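Local coordinates for microcin B17-processing protein McbD (Escherichia coli str. K-12 substr. MG1655, PDB 6GRH), which is needed to convert the inactive microcin B17 precursor into the active peptide antibiotic and belongs to the YcaO family, at residues D336-Y341 and I357-F362; M79-A84 and E120-P125; K109-F114 and I124-I129. The protein carries 1 engineered substitution. All blocks are in the same frame, centred on the assembly; numbering follows the deposited sequence.

Interaction 1: residues D336-Y341 and I357-F362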
# COMPACT_ATOMS: atom_id res chain seq x y z
N ASP E 336 58.63 0.21 -23.69
CA ASP E 336 58.24 1.52 -23.15
C ASP E 336 57.01 2.11 -23.85
O ASP E 336 56.44 3.08 -23.37
CB ASP E 336 59.40 2.53 -23.26
CG ASP E 336 60.64 2.12 -22.45
OD1 ASP E 336 60.48 1.34 -21.49
OD2 ASP E 336 61.78 2.56 -22.76
N ASN E 337 56.61 1.52 -24.99
CA ASN E 337 55.56 2.05 -25.86
C ASN E 337 54.19 1.46 -25.54
O ASN E 337 53.61 0.72 -26.33
CB ASN E 337 55.91 1.78 -27.33
CG ASN E 337 57.15 2.52 -27.78
OD1 ASN E 337 57.31 3.70 -27.46
ND2 ASN E 337 58.04 1.83 -28.50
N ILE E 338 53.70 1.80 -24.35
CA ILE E 338 52.36 1.42 -23.91
C ILE E 338 51.68 2.72 -23.48
O ILE E 338 52.23 3.48 -22.66
CB ILE E 338 52.36 0.40 -22.75
CG1 ILE E 338 53.23 -0.80 -23.10
CG2 ILE E 338 50.94 -0.06 -22.45
CD1 ILE E 338 53.24 -1.90 -22.04
N PHE E 339 50.49 2.94 -24.02
CA PHE E 339 49.80 4.21 -23.91
C PHE E 339 48.41 4.00 -23.35
O PHE E 339 47.81 2.94 -23.53
CB PHE E 339 49.72 4.88 -25.30
CG PHE E 339 51.06 4.99 -25.94
CD1 PHE E 339 51.96 5.94 -25.49
CD2 PHE E 339 51.46 4.07 -26.90
CE1 PHE E 339 53.24 6.00 -26.01
CE2 PHE E 339 52.72 4.13 -27.44
CZ PHE E 339 53.61 5.10 -27.00
N VAL E 340 47.91 5.03 -22.68
CA VAL E 340 46.59 5.02 -22.13
C VAL E 340 45.80 6.11 -22.85
O VAL E 340 46.03 7.30 -22.62
CB VAL E 340 46.62 5.33 -20.63
CG1 VAL E 340 45.23 5.24 -20.06
CG2 VAL E 340 47.58 4.39 -19.89
N TYR E 341 44.86 5.69 -23.71
CA TYR E 341 43.82 6.59 -24.17
C TYR E 341 42.90 6.84 -23.00
O TYR E 341 42.58 5.90 -22.25
CB TYR E 341 43.00 5.99 -25.31
CG TYR E 341 41.68 6.68 -25.49
CD1 TYR E 341 41.60 7.89 -26.15
CD2 TYR E 341 40.51 6.12 -24.99
CE1 TYR E 341 40.38 8.53 -26.34
CE2 TYR E 341 39.28 6.76 -25.13
CZ TYR E 341 39.21 7.96 -25.81
OH TYR E 341 37.99 8.59 -25.95
N ILE E 357 44.11 0.79 -23.06
CA ILE E 357 45.53 0.56 -23.09
C ILE E 357 45.88 -0.07 -24.42
O ILE E 357 45.32 -1.10 -24.79
CB ILE E 357 46.01 -0.27 -21.87
CG1 ILE E 357 45.85 0.61 -20.63
CG2 ILE E 357 47.47 -0.67 -22.08
CD1 ILE E 357 46.32 0.03 -19.34
N VAL E 358 46.83 0.58 -25.10
CA VAL E 358 47.25 0.30 -26.46
C VAL E 358 48.77 0.24 -26.53
O VAL E 358 49.44 1.14 -26.01
CB VAL E 358 46.85 1.45 -27.43
CG1 VAL E 358 47.35 1.17 -28.85
CG2 VAL E 358 45.35 1.64 -27.44
N SER E 359 49.30 -0.78 -27.19
CA SER E 359 50.72 -0.84 -27.52
C SER E 359 50.98 -1.44 -28.91
O SER E 359 50.58 -2.58 -29.17
CB SER E 359 51.49 -1.64 -26.48
OG SER E 359 52.88 -1.66 -26.81
N PRO E 360 51.68 -0.70 -29.79
CA PRO E 360 52.12 -1.30 -31.08
C PRO E 360 53.22 -2.35 -30.96
O PRO E 360 53.56 -2.97 -31.96
CB PRO E 360 52.61 -0.09 -31.88
CG PRO E 360 53.12 0.85 -30.83
CD PRO E 360 52.17 0.69 -29.65
N ASP E 361 53.81 -2.51 -29.76
CA ASP E 361 54.74 -3.60 -29.48
C ASP E 361 54.10 -4.90 -28.98
O ASP E 361 54.80 -5.91 -28.77
CB ASP E 361 55.80 -3.11 -28.49
CG ASP E 361 56.79 -2.16 -29.15
OD1 ASP E 361 57.10 -2.34 -30.35
OD2 ASP E 361 57.26 -1.21 -28.47
N PHE E 362 52.78 -4.89 -28.81
CA PHE E 362 52.00 -6.07 -28.50
C PHE E 362 50.96 -6.18 -29.61
O PHE E 362 50.92 -5.33 -30.53
CB PHE E 362 51.31 -5.88 -27.14
CG PHE E 362 52.24 -5.93 -25.94
CD1 PHE E 362 53.02 -4.83 -25.60
CD2 PHE E 362 52.27 -7.04 -25.12
CE1 PHE E 362 53.85 -4.86 -24.50
CE2 PHE E 362 53.12 -7.08 -24.01
CZ PHE E 362 53.90 -5.98 -23.69
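Phe339 and Val358 form the hydrogen-bonded pair at the open end of an antiparallel beta hairpin, strands 339-347 and 350-358. Two backbone bonds define the pair: Phe339 N to Val358 O at 2.9 Å, and Val358 N to Phe339 O, nearly straight at 167°. Val340 and Ile357 follow as a non-hydrogen-bonded pair, where Ile357 CA adds a C-H···O contact to Phe339 O at 3.3 Å.

Apolar packing divides between the two faces of the hairpin. On the face of Val340 and Ile357, Ile338 CG2 meets Ile357 CG2 at 3.5 Å, and the CG1 branch of Ile338 carries CD1 to 3.9 Å from Phe362 CE1. Helix 157-180 backs this side through Phe168, which stacks edge-to-face on Phe362. On the Phe339 face, Pro360 CD lies at the ring edge near CE2, the two side chains crossing at about a right angle, and helix 82-95 packs against both residues.

Polar side chains tie the segments together beyond the strand ends. Ser359 donates from OG to Asn337 O; chi1 of -178° places OG opposite the backbone N, where it also accepts from Asp361 N, an ST turn within the type I turn 359-362. Asp361 OD2, which also bonds Ser335 OG, receives Asn337 ND2 at 3.1 Å on its syn side, 22° out of the carboxylate plane, while lying nearly in the Asn337 amide plane.

Interaction 2: residues M79-A84 and E120-P125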
# COMPACT_ATOMS: atom_id res chain seq x y z
N MET E 79 52.81 13.75 -33.58
CA MET E 79 51.79 13.36 -32.61
C MET E 79 52.37 12.82 -31.30
O MET E 79 51.70 12.87 -30.26
CB MET E 79 50.95 12.28 -33.31
CG MET E 79 49.72 11.76 -32.67
SD MET E 79 49.15 10.24 -33.47
CE MET E 79 48.83 10.82 -35.13
N MET E 80 53.58 12.29 -31.35
CA MET E 80 54.20 11.61 -30.22
C MET E 80 55.71 11.67 -30.34
O MET E 80 56.22 12.12 -31.37
CB MET E 80 53.73 10.14 -30.18
CG MET E 80 54.15 9.27 -31.37
SD MET E 80 53.30 7.67 -31.42
CE MET E 80 51.71 8.12 -32.11
N PRO E 81 56.45 11.24 -29.29
CA PRO E 81 57.91 11.10 -29.41
C PRO E 81 58.37 10.12 -30.50
O PRO E 81 57.63 9.22 -30.89
CB PRO E 81 58.33 10.60 -28.02
CG PRO E 81 57.30 11.17 -27.11
CD PRO E 81 56.02 11.11 -27.89
N PRO E 82 59.62 10.28 -30.97
CA PRO E 82 60.08 9.54 -32.15
C PRO E 82 60.11 8.01 -32.05
O PRO E 82 59.80 7.34 -33.04
CB PRO E 82 61.49 10.10 -32.40
CG PRO E 82 61.90 10.71 -31.11
CD PRO E 82 60.64 11.21 -30.47
N SER E 83 60.49 7.45 -30.90
CA SER E 83 60.55 5.99 -30.78
C SER E 83 59.14 5.36 -30.66
O SER E 83 58.96 4.21 -31.04
CB SER E 83 61.47 5.55 -29.64
OG SER E 83 60.87 5.78 -28.37
N ALA E 84 58.15 6.09 -30.16
CA ALA E 84 56.76 5.63 -30.21
C ALA E 84 56.23 5.66 -31.66
O ALA E 84 55.61 4.70 -32.13
CB ALA E 84 55.89 6.48 -29.31
N GLU E 120 53.98 10.87 -19.83
CA GLU E 120 54.20 11.87 -20.86
C GLU E 120 52.95 11.94 -21.76
O GLU E 120 52.51 10.93 -22.33
CB GLU E 120 55.46 11.56 -21.69
CG GLU E 120 55.61 12.40 -22.95
CD GLU E 120 56.96 12.27 -23.64
OE1 GLU E 120 57.71 11.31 -23.38
OE2 GLU E 120 57.27 13.15 -24.47
N GLN E 121 52.40 13.14 -21.87
CA GLN E 121 51.22 13.36 -22.67
C GLN E 121 51.56 13.35 -24.15
O GLN E 121 52.59 13.85 -24.56
CB GLN E 121 50.59 14.69 -22.31
CG GLN E 121 50.10 14.74 -20.86
CD GLN E 121 49.29 15.98 -20.60
OE1 GLN E 121 48.19 16.12 -21.12
NE2 GLN E 121 49.83 16.90 -19.80
N GLN E 122 50.66 12.77 -24.94
CA GLN E 122 50.82 12.73 -26.39
C GLN E 122 49.47 12.45 -27.05
O GLN E 122 48.42 12.58 -26.41
CB GLN E 122 51.87 11.67 -26.76
CG GLN E 122 51.49 10.26 -26.38
CD GLN E 122 52.36 9.25 -27.07
OE1 GLN E 122 53.52 9.08 -26.71
NE2 GLN E 122 51.82 8.57 -28.09
N GLU E 123 49.49 12.11 -28.33
CA GLU E 123 48.34 11.59 -29.01
C GLU E 123 48.67 10.27 -29.69
O GLU E 123 49.83 9.95 -29.94
CB GLU E 123 47.81 12.62 -30.01
CG GLU E 123 47.16 13.81 -29.35
CD GLU E 123 46.93 14.97 -30.29
OE1 GLU E 123 47.87 15.37 -31.00
OE2 GLU E 123 45.81 15.51 -30.31
N ILE E 124 47.63 9.50 -29.95
CA ILE E 124 47.75 8.27 -30.71
C ILE E 124 46.69 8.29 -31.81
O ILE E 124 45.77 9.13 -31.76
CB ILE E 124 47.66 7.03 -29.81
CG1 ILE E 124 46.32 6.97 -29.07
CG2 ILE E 124 48.82 7.01 -28.82
CD1 ILE E 124 46.16 5.70 -28.25
N PRO E 125 46.82 7.40 -32.82
CA PRO E 125 45.83 7.40 -33.89
C PRO E 125 44.45 7.00 -33.43
O PRO E 125 44.29 5.96 -32.79
CB PRO E 125 46.38 6.37 -34.88
CG PRO E 125 47.84 6.45 -34.68
CD PRO E 125 47.99 6.58 -33.19
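Met80 CB rests against the amide of Gln122, 3.2 Å from NE2, and the two side chains cross at an oblique angle. Both first torsions, 65° for Met80 and 63° for Gln122, set CG between the backbone N and the carbonyl carbon. Beyond CG the glutamine runs out extended, and NE2 turns back to Glu123 O of its own strand. The bond from Gln122 NE2 to Glu123 O is 3.0 Å long but bent, its donor well above the carbonyl plane. Met80 bends at its last torsion and brings CE to 3.4 Å from the same Glu123 O, so methyl and amide both crowd one carbonyl.

Met79 approaches differently: its side chain crosses that of Glu123 at about a right angle, CG lying 3.4 Å from Glu123 CB, and SD reaches Pro125 CD at 3.8 Å. The backbones join here, Glu123 N donating to Met79 O at 3.0 Å. The carboxylate of Glu123 forms a salt bridge with Lys74.

Pro81 meets two polar ends. Glu120 comes from the opposite direction and sets OE2 3.3 Å from Pro81 CG, while Gln122 OE1 approaches Pro81 CD. Phe339 and Phe88 extend the packing round Gln122 and Met80. Pro81 occupies the N-cap position of helix 82-95, and Met80 is the first residue past the short helix 76-79: this is a helix-to-helix connection laid along the beta strand 121-125 of the YcaO-family chain.

Interaction 3: residues K109-F114 and I124-I129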
# COMPACT_ATOMS: atom_id res chain seq x y z
N LYS E 109 43.87 11.08 -37.81
CA LYS E 109 43.01 11.66 -36.79
C LYS E 109 43.61 11.24 -35.43
O LYS E 109 44.12 10.13 -35.29
CB LYS E 109 41.58 11.17 -36.94
CG LYS E 109 40.89 11.52 -38.26
CD LYS E 109 40.66 13.01 -38.38
CE LYS E 109 39.81 13.37 -39.59
NZ LYS E 109 38.35 13.24 -39.32
N THR E 110 43.59 12.15 -34.47
CA THR E 110 44.25 11.96 -33.18
C THR E 110 43.26 11.85 -32.02
O THR E 110 42.14 12.37 -32.06
CB THR E 110 45.15 13.16 -32.87
OG1 THR E 110 44.38 14.36 -32.95
CG2 THR E 110 46.31 13.24 -33.83
N VAL E 111 43.69 11.14 -30.99
CA VAL E 111 43.06 11.17 -29.68
C VAL E 111 44.13 11.31 -28.61
O VAL E 111 45.28 10.90 -28.82
CB VAL E 111 42.22 9.91 -29.36
CG1 VAL E 111 41.00 9.87 -30.25
CG2 VAL E 111 43.03 8.63 -29.48
N ARG E 112 43.71 11.84 -27.47
CA ARG E 112 44.58 12.13 -26.35
C ARG E 112 45.07 10.81 -25.72
O ARG E 112 44.35 9.81 -25.73
CB ARG E 112 43.86 13.03 -25.32
CG ARG E 112 42.79 12.31 -24.51
CD ARG E 112 41.95 13.26 -23.67
NE ARG E 112 40.98 14.01 -24.45
CZ ARG E 112 39.84 13.51 -24.93
NH1 ARG E 112 39.49 12.23 -24.77
NH2 ARG E 112 39.04 14.31 -25.62
N ALA E 113 46.30 10.81 -25.21
CA ALA E 113 46.82 9.67 -24.47
C ALA E 113 47.98 10.09 -23.58
O ALA E 113 48.54 11.19 -23.75
CB ALA E 113 47.26 8.58 -25.44
N PHE E 114 48.34 9.23 -22.65
CA PHE E 114 49.62 9.39 -21.97
C PHE E 114 50.37 8.08 -21.91
O PHE E 114 49.75 7.01 -21.93
CB PHE E 114 49.45 10.02 -20.58
CG PHE E 114 48.57 9.23 -19.63
CD1 PHE E 114 49.11 8.22 -18.82
CD2 PHE E 114 47.23 9.55 -19.49
CE1 PHE E 114 48.30 7.52 -17.93
CE2 PHE E 114 46.42 8.85 -18.60
CZ PHE E 114 46.97 7.84 -17.81
N ILE E 124 47.63 9.50 -29.95
CA ILE E 124 47.75 8.27 -30.71
C ILE E 124 46.69 8.29 -31.81
O ILE E 124 45.77 9.13 -31.76
CB ILE E 124 47.66 7.03 -29.81
CG1 ILE E 124 46.32 6.97 -29.07
CG2 ILE E 124 48.82 7.01 -28.82
CD1 ILE E 124 46.16 5.70 -28.25
N PRO E 125 46.82 7.40 -32.82
CA PRO E 125 45.83 7.40 -33.89
C PRO E 125 44.45 7.00 -33.43
O PRO E 125 44.29 5.96 -32.79
CB PRO E 125 46.38 6.37 -34.88
CG PRO E 125 47.84 6.45 -34.68
CD PRO E 125 47.99 6.58 -33.19
N ALA E 126 43.48 7.84 -33.78
CA ALA E 126 42.09 7.60 -33.44
C ALA E 126 41.53 6.33 -34.07
O ALA E 126 40.64 5.68 -33.48
CB ALA E 126 41.25 8.80 -33.86
N VAL E 127 42.05 5.97 -35.25
CA VAL E 127 41.58 4.78 -35.97
C VAL E 127 41.70 3.47 -35.15
O VAL E 127 40.94 2.52 -35.37
CB VAL E 127 42.31 4.64 -37.32
CG1 VAL E 127 43.76 4.18 -37.13
CG2 VAL E 127 41.53 3.72 -38.26
N ILE E 128 42.65 3.43 -34.22
CA ILE E 128 42.81 2.27 -33.35
C ILE E 128 41.70 2.17 -32.27
O ILE E 128 41.35 1.08 -31.84
CB ILE E 128 44.22 2.26 -32.71
CG1 ILE E 128 45.27 2.25 -33.83
CG2 ILE E 128 44.42 1.04 -31.81
CD1 ILE E 128 46.67 2.58 -33.36
N ILE E 129 41.16 3.32 -31.87
CA ILE E 129 40.29 3.43 -30.70
C ILE E 129 38.80 3.46 -31.02
O ILE E 129 38.00 2.82 -30.33
CB ILE E 129 40.70 4.67 -29.89
CG1 ILE E 129 41.61 4.20 -28.76
CG2 ILE E 129 39.48 5.39 -29.32
CD1 ILE E 129 42.88 5.00 -28.61
O HOH W 1 43.74 7.68 -36.77
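Val111 CG2 is the centre of the apolar contact, 3.7 Å from Ile124 CG1; a further contact with Ile129 CD1 is doubtful, because that side chain has two conformers. The first torsion of Val111 (-68°) sends its other methyl, CG1, beside the backbone N and to 3.8 Å from Ala126 CB. Two residues along the strand, Ala113 CB touches Ile124 CG2 at 4.0 Å, widening the patch.

Outside this patch the backbones pair as an antiparallel hairpin. Val111 and Ile124 form a hydrogen-bonded pair, N to O in both directions at 3.0 Å, both bonds close to straight. Beyond them Ala126 N donates to Lys109 O at 2.8 Å; its N-H···O angle is 178°, but the donor stands above the carbonyl plane. Lys109 O also receives a hydrogen bond from a water, which in turn accepts from Val127 N at 2.8 Å, bridging the strand to the chain where it leaves its extended course.

Helix 82-95 packs on strand 121-125 and the residues after it, Phe88 touching Ile124 and Ile128. Along its other border, strand 108-115 pairs with strand 339-347, and Tyr341 from that strand packs on Val111.

Interactions 1 and 3 belong to one antiparallel sheet, joined where strands 108-115 and 339-347 run side by side: Val340 N probably bonds to Phe114 O at 2.8 Å. Interaction 2 adds a helix connection to strand 121-125, sharing Ile124 and Pro125 with interaction 3. All three are mainly buried, but Glu120 gives interaction 2 an exposed edge. Their chemistry differs accordingly: interaction 3 pairs backbones round aliphatic side chains, interaction 1 supplements strand pairing with serine, asparagine and aspartate bonds beyond the strand ends, and interaction 2 has one backbone bond across it amid methionine and proline packing. Helix 82-95 touches all three, and Phe339 CE1 comes 3.2 Å from Gln122 OE1 between interactions 1 and 2.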